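Local structure of peptidoglycan D,D-transpeptidase FtsI (Yersinia pestis, 6SYN) at residues T214-A219 against P388-R393; N275-F280 against V289-E294. The protein probably cross-links the peptide stems of septal peptidoglycan during cell division, as a class B penicillin-binding protein with D,D-transpeptidase activity. One frame throughout, in Å; residues are numbered along the deposited sequence.

Contact 1. Residues T214-A219 against P388-R393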
loop_
_atom_site.group_PDB
_atom_site.type_symbol
_atom_site.label_atom_id
_atom_site.label_comp_id
_atom_site.label_asym_id
_atom_site.label_seq_id
_atom_site.Cartn_x
_atom_site.Cartn_y
_atom_site.Cartn_z
ATOM N N THR A 214 -0.117 15.973 9.240
ATOM C CA THR A 214 0.220 15.182 10.461
ATOM C C THR A 214 1.194 14.041 10.125
ATOM O O THR A 214 1.851 13.538 11.061
ATOM C CB THR A 214 -1.055 14.653 11.134
ATOM O OG1 THR A 214 -1.572 13.585 10.338
ATOM C CG2 THR A 214 -2.119 15.714 11.315
ATOM N N GLY A 215 1.285 13.639 8.850
ATOM C CA GLY A 215 2.092 12.488 8.394
ATOM C C GLY A 215 1.448 11.164 8.776
ATOM O O GLY A 215 2.064 10.111 8.539
ATOM N N GLU A 216 0.246 11.208 9.348
ATOM C CA GLU A 216 -0.505 10.000 9.762
ATOM C C GLU A 216 -0.885 9.196 8.511
ATOM O O GLU A 216 -1.246 9.825 7.486
ATOM C CB GLU A 216 -1.747 10.413 10.545
ATOM C CG GLU A 216 -1.448 10.936 11.932
ATOM C CD GLU A 216 -2.688 11.477 12.614
ATOM O OE1 GLU A 216 -3.219 12.502 12.142
ATOM O OE2 GLU A 216 -3.145 10.851 13.584
ATOM N N VAL A 217 -0.785 7.864 8.588
ATOM C CA VAL A 217 -1.286 6.926 7.542
ATOM C C VAL A 217 -2.761 6.663 7.842
ATOM O O VAL A 217 -3.036 5.952 8.827
ATOM C CB VAL A 217 -0.487 5.611 7.495
ATOM C CG1 VAL A 217 -1.032 4.680 6.421
ATOM C CG2 VAL A 217 1.006 5.844 7.298
ATOM N N LEU A 218 -3.653 7.240 7.031
ATOM C CA LEU A 218 -5.129 7.163 7.175
ATOM C C LEU A 218 -5.648 5.867 6.549
ATOM O O LEU A 218 -6.685 5.359 7.021
ATOM C CB LEU A 218 -5.755 8.392 6.506
ATOM C CG LEU A 218 -5.447 9.721 7.192
ATOM C CD1 LEU A 218 -5.885 10.903 6.343
ATOM C CD2 LEU A 218 -6.089 9.781 8.572
ATOM N N ALA A 219 -4.978 5.369 5.507
ATOM C CA ALA A 219 -5.355 4.123 4.806
ATOM C C ALA A 219 -4.113 3.481 4.184
ATOM O O ALA A 219 -3.269 4.220 3.654
ATOM C CB ALA A 219 -6.409 4.422 3.772
ATOM N N PRO A 388 7.499 13.198 9.314
ATOM C CA PRO A 388 7.529 11.761 9.584
ATOM C C PRO A 388 6.154 11.075 9.563
ATOM O O PRO A 388 5.174 11.667 9.972
ATOM C CB PRO A 388 8.125 11.632 10.997
ATOM C CG PRO A 388 8.027 13.017 11.613
ATOM C CD PRO A 388 7.940 14.000 10.464
ATOM N N LEU A 389 6.146 9.813 9.129
ATOM C CA LEU A 389 4.958 8.922 9.079
ATOM C C LEU A 389 4.667 8.362 10.478
ATOM O O LEU A 389 5.599 8.333 11.294
ATOM C CB LEU A 389 5.260 7.793 8.090
ATOM C CG LEU A 389 5.472 8.224 6.640
ATOM C CD1 LEU A 389 6.307 7.201 5.885
ATOM C CD2 LEU A 389 4.138 8.449 5.942
ATOM N N SER A 390 3.423 7.933 10.738
ATOM C CA SER A 390 3.052 7.072 11.897
ATOM C C SER A 390 1.780 6.263 11.585
ATOM O O SER A 390 0.960 6.761 10.784
ATOM C CB SER A 390 2.920 7.885 13.171
ATOM O OG SER A 390 1.840 8.801 13.099
ATOM N N ILE A 391 1.643 5.061 12.178
ATOM C CA ILE A 391 0.423 4.188 12.102
ATOM C C ILE A 391 -0.388 4.318 13.396
ATOM O O ILE A 391 -1.351 3.538 13.549
ATOM C CB ILE A 391 0.695 2.684 11.820
ATOM C CG1 ILE A 391 2.140 2.246 12.073
ATOM C CG2 ILE A 391 0.229 2.297 10.421
ATOM C CD1 ILE A 391 2.504 2.146 13.538
ATOM N N THR A 392 -0.035 5.241 14.296
ATOM C CA THR A 392 -0.783 5.486 15.564
ATOM C C THR A 392 -1.268 6.937 15.587
ATOM O O THR A 392 -0.557 7.806 15.062
ATOM C CB THR A 392 0.055 5.105 16.792
ATOM O OG1 THR A 392 1.217 5.934 16.863
ATOM C CG2 THR A 392 0.466 3.649 16.771
ATOM N N ARG A 393 -2.454 7.172 16.147
ATOM C CA ARG A 393 -3.038 8.529 16.264
ATOM C C ARG A 393 -1.985 9.429 16.913
ATOM O O ARG A 393 -1.376 8.998 17.911
ATOM C CB ARG A 393 -4.336 8.503 17.074
ATOM C CG ARG A 393 -5.214 9.724 16.851
ATOM C CD ARG A 393 -6.402 9.782 17.793
ATOM N NE ARG A 393 -7.516 10.490 17.168
ATOM C CZ ARG A 393 -7.685 11.813 17.150
ATOM N NH1 ARG A 393 -6.815 12.615 17.745
ATOM N NH2 ARG A 393 -8.736 12.330 16.536
#
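E216 reaches the backbone of R393 through its carboxylate, and its side chain runs past S390 to R393. CB starts away from that loop. CG, placed opposite the carbonyl carbon (chi1 -72°), passes S390 OG at 4.1 Å, and the extended chain carries the carboxylate on. There the two oxygens part company: OE1 is bonded by T214 OG1 at 2.7 Å through its anti lone pair, while OE2 lies 3.5 Å from R393 CA, takes the backbone N-H of V394 and forms a salt bridge with R22. T214 OG1 also accepts from E216 N, 3.2 Å away, which closes an ST turn. R393 sends its own NE to the carbonyl of R22.

Between the backbones, V217 N bonds S390 O at 3.0 Å and 166°, whereas the bond from S390 N to G215 O is weak. V217 CG2 meets L389 CD2 at 4.3 Å, a loose apolar touch. The 388-393 loop thus lies beside the start of strand 217-223, an outermost strand of the transpeptidase sheet. With T214, V394 and R22 all bonded to its carboxylate, E216 is probably kept ionised although buried.

Contact 2. Residues N275-F280 against V289-E294; sequences NTLPYF and VARYAE. With CB9 ((2R,4S)-2-[(1R)-1-{[(2S)-2-carboxy-2-phenylacetyl]amino}-2-oxoethyl]-5,5-dimethyl-1,3-thiazolidine-4-carboxylic acid), chain D.
The guanidinium of R291 has L277 CD2 over one face, 3.8 Å above the plane and centred on it, with CZ the nearest atom. The leucine meets the cation through this methyl group, by van der Waals packing. P278 CD approaches the same group obliquely, 4.1 Å from NH2, and its ring crosses the arginine side chain at about a right angle. A bend at chi2 (86°) turns the R291 chain back toward these two residues. The same L277 CD2 lies 4.3 Å from A293 CB, while L277 CG rests near A293 O.

Beside this surface patch the backbones run roughly antiparallel, their touching parts 153° apart. N275 and E294 form a non-hydrogen-bonded antiparallel pair, joining the end of strand 273-275 to the start of strand 294-296 within the transpeptidase domain, whose family belongs to the beta-lactamase clan. Next to the pair, T276 N donates to A293 O at 2.9 Å, nearly straight at the hydrogen but from above the carbonyl plane.

T276 supplies a second bond from its side chain. With OG1 set between the backbone N and the carbonyl carbon (chi1 43°), the hydroxyl donates to Y292 O at 2.7 Å, also from well above the carbonyl plane. Two successive carbonyls of the 289-294 loop are thus held by one residue, which is itself buried. N275 OD1 accepts from L277 N at 3.1 Å, an Asx turn spanning N275 to L277. Y292 turns its ring away from 275-280, and its OH bonds K303 NZ. At the far end of the 289-294 loop, V289 lines the CB9 pocket with CG2 next to the ligand's phenyl ring.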
loop_
_atom_site.group_PDB
_atom_site.type_symbol
_atom_site.label_atom_id
_atom_site.label_comp_id
_atom_site.label_asym_id
_atom_site.label_seq_id
_atom_site.Cartn_x
_atom_site.Cartn_y
_atom_site.Cartn_z
ATOM N N ASN A 275 12.199 22.207 -26.653
ATOM C CA ASN A 275 12.149 21.268 -27.806
ATOM C C ASN A 275 12.005 19.848 -27.244
ATOM O O ASN A 275 12.904 19.428 -26.488
ATOM C CB ASN A 275 13.387 21.421 -28.698
ATOM C CG ASN A 275 13.388 20.489 -29.891
ATOM O OD1 ASN A 275 13.405 19.269 -29.739
ATOM N ND2 ASN A 275 13.377 21.055 -31.088
ATOM N N THR A 276 10.918 19.145 -27.583
ATOM C CA THR A 276 10.574 17.804 -27.031
ATOM C C THR A 276 10.639 16.745 -28.140
ATOM O O THR A 276 10.081 15.650 -27.940
ATOM C CB THR A 276 9.226 17.854 -26.303
ATOM O OG1 THR A 276 8.324 18.630 -27.092
ATOM C CG2 THR A 276 9.342 18.452 -24.917
ATOM N N LEU A 277 11.344 17.038 -29.237
ATOM C CA LEU A 277 11.562 16.090 -30.365
ATOM C C LEU A 277 12.508 14.978 -29.917
ATOM O O LEU A 277 13.292 15.163 -28.990
ATOM C CB LEU A 277 12.126 16.851 -31.569
ATOM C CG LEU A 277 11.155 17.831 -32.223
ATOM C CD1 LEU A 277 11.888 18.777 -33.163
ATOM C CD2 LEU A 277 10.049 17.090 -32.960
ATOM N N PRO A 278 12.465 13.788 -30.563
ATOM C CA PRO A 278 13.385 12.700 -30.229
ATOM C C PRO A 278 14.838 13.151 -30.412
ATOM O O PRO A 278 15.095 13.853 -31.369
ATOM C CB PRO A 278 13.040 11.597 -31.237
ATOM C CG PRO A 278 11.622 11.916 -31.663
ATOM C CD PRO A 278 11.544 13.428 -31.651
ATOM N N TYR A 279 15.724 12.780 -29.484
ATOM C CA TYR A 279 17.182 13.061 -29.560
ATOM C C TYR A 279 17.954 11.902 -28.927
ATOM O O TYR A 279 17.318 10.967 -28.382
ATOM C CB TYR A 279 17.514 14.419 -28.935
ATOM C CG TYR A 279 17.604 14.463 -27.430
ATOM C CD1 TYR A 279 16.513 14.162 -26.631
ATOM C CD2 TYR A 279 18.776 14.857 -26.800
ATOM C CE1 TYR A 279 16.589 14.230 -25.248
ATOM C CE2 TYR A 279 18.869 14.926 -25.418
ATOM C CZ TYR A 279 17.771 14.612 -24.638
ATOM O OH TYR A 279 17.854 14.687 -23.276
ATOM N N PHE A 280 19.286 11.948 -29.036
ATOM C CA PHE A 280 20.192 10.859 -28.594
ATOM C C PHE A 280 20.967 11.310 -27.353
ATOM O O PHE A 280 21.368 12.488 -27.239
ATOM C CB PHE A 280 21.100 10.390 -29.735
ATOM C CG PHE A 280 20.423 9.484 -30.736
ATOM C CD1 PHE A 280 20.056 8.193 -30.394
ATOM C CD2 PHE A 280 20.152 9.922 -32.027
ATOM C CE1 PHE A 280 19.433 7.361 -31.315
ATOM C CE2 PHE A 280 19.530 9.090 -32.947
ATOM C CZ PHE A 280 19.170 7.811 -32.590
ATOM N N VAL A 289 5.969 9.263 -25.996
ATOM C CA VAL A 289 4.778 8.503 -26.478
ATOM C C VAL A 289 3.888 9.469 -27.270
ATOM O O VAL A 289 3.683 9.239 -28.482
ATOM C CB VAL A 289 4.044 7.852 -25.291
ATOM C CG1 VAL A 289 2.603 7.477 -25.607
ATOM C CG2 VAL A 289 4.817 6.643 -24.797
ATOM N N ALA A 290 3.411 10.522 -26.607
ATOM C CA ALA A 290 2.666 11.635 -27.232
ATOM C C ALA A 290 3.684 12.555 -27.912
ATOM O O ALA A 290 4.377 13.307 -27.202
ATOM C CB ALA A 290 1.830 12.350 -26.198
ATOM N N ARG A 291 3.793 12.443 -29.239
ATOM C CA ARG A 291 4.763 13.184 -30.089
ATOM C C ARG A 291 4.370 14.671 -30.086
ATOM O O ARG A 291 3.236 14.994 -30.505
ATOM C CB ARG A 291 4.819 12.513 -31.471
ATOM C CG ARG A 291 5.140 13.428 -32.646
ATOM C CD ARG A 291 6.625 13.609 -32.884
ATOM N NE ARG A 291 6.852 14.543 -33.979
ATOM C CZ ARG A 291 7.893 14.523 -34.810
ATOM N NH1 ARG A 291 7.981 15.431 -35.768
ATOM N NH2 ARG A 291 8.836 13.600 -34.698
ATOM N N TYR A 292 5.263 15.530 -29.585
ATOM C CA TYR A 292 5.094 17.004 -29.519
ATOM C C TYR A 292 6.436 17.672 -29.836
ATOM O O TYR A 292 7.470 17.266 -29.267
ATOM C CB TYR A 292 4.566 17.429 -28.146
ATOM C CG TYR A 292 3.067 17.356 -27.985
ATOM C CD1 TYR A 292 2.261 18.421 -28.356
ATOM C CD2 TYR A 292 2.451 16.236 -27.445
ATOM C CE1 TYR A 292 0.883 18.373 -28.206
ATOM C CE2 TYR A 292 1.075 16.171 -27.285
ATOM C CZ TYR A 292 0.288 17.244 -27.668
ATOM O OH TYR A 292 -1.067 17.201 -27.520
ATOM N N ALA A 293 6.408 18.665 -30.727
ATOM C CA ALA A 293 7.594 19.382 -31.249
ATOM C C ALA A 293 8.199 20.222 -30.124
ATOM O O ALA A 293 9.417 20.126 -29.903
ATOM C CB ALA A 293 7.202 20.232 -32.435
ATOM N N GLU A 294 7.351 21.004 -29.452
ATOM C CA GLU A 294 7.697 21.886 -28.305
ATOM C C GLU A 294 6.831 21.455 -27.120
ATOM O O GLU A 294 5.887 20.681 -27.345
ATOM C CB GLU A 294 7.420 23.364 -28.615
ATOM C CG GLU A 294 7.527 23.741 -30.088
ATOM C CD GLU A 294 6.314 23.424 -30.955
ATOM O OE1 GLU A 294 5.224 23.174 -30.391
ATOM O OE2 GLU A 294 6.457 23.425 -32.199
HETATM C C CB9 D . 6.483 7.505 -17.295
HETATM N N CB9 D . 6.670 6.117 -19.378
HETATM O O CB9 D . 6.025 6.607 -16.630
HETATM C CA CB9 D . 6.659 7.467 -18.809
HETATM C CB CB9 D . 5.639 8.427 -19.487
HETATM C CAA CB9 D . 2.358 8.337 -21.064
HETATM C CAB CB9 D . 3.039 5.942 -20.913
HETATM O OAD CB9 D . 1.287 6.905 -18.306
HETATM O OAE CB9 D . 9.291 3.017 -21.783
HETATM O OAF CB9 D . 8.884 6.177 -19.714
HETATM O OAG CB9 D . 2.116 8.741 -17.505
HETATM O OAH CB9 D . 9.130 3.322 -19.683
HETATM C CAJ CB9 D . 4.102 2.647 -22.396
HETATM C CAK CB9 D . 4.671 3.649 -23.146
HETATM C CAL CB9 D . 4.685 2.265 -21.211
HETATM C CAM CB9 D . 5.828 4.275 -22.707
HETATM C CAN CB9 D . 5.842 2.892 -20.764
HETATM N NAP CB9 D . 4.398 8.613 -18.722
HETATM S SAQ CB9 D . 5.056 7.794 -21.091
HETATM C CAR CB9 D . 2.176 7.729 -18.176
HETATM C CAS CB9 D . 8.798 3.543 -20.820
HETATM C CAT CB9 D . 7.787 5.687 -19.977
HETATM C CAU CB9 D . 6.411 3.930 -21.495
HETATM C CAX CB9 D . 3.498 7.471 -18.920
HETATM C CAY CB9 D . 7.710 4.605 -21.074
HETATM C CAZ CB9 D . 3.363 7.360 -20.475
#

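In the fold
Contacts 1 and 2 both fall in the transpeptidase domain but do not touch: their centres are 41 Å apart and their nearest atoms about 30 Å. Residues 275-294 fall between the two segments of contact 1 in sequence. Contact 1 lies about 13 Å, centre to centre, from the middle of the chain, at the start of strand 217-223, an outermost strand of the five-stranded sheet; the opposite outermost strand, 437-446, carries the pocket residues T440, G441, T442 and K444. Contact 2 is peripheral, about 34 Å from the chain centre, yet its 289-294 segment also holds V289, one of the CB9 pocket residues, alongside S252, K255, S304 and N306.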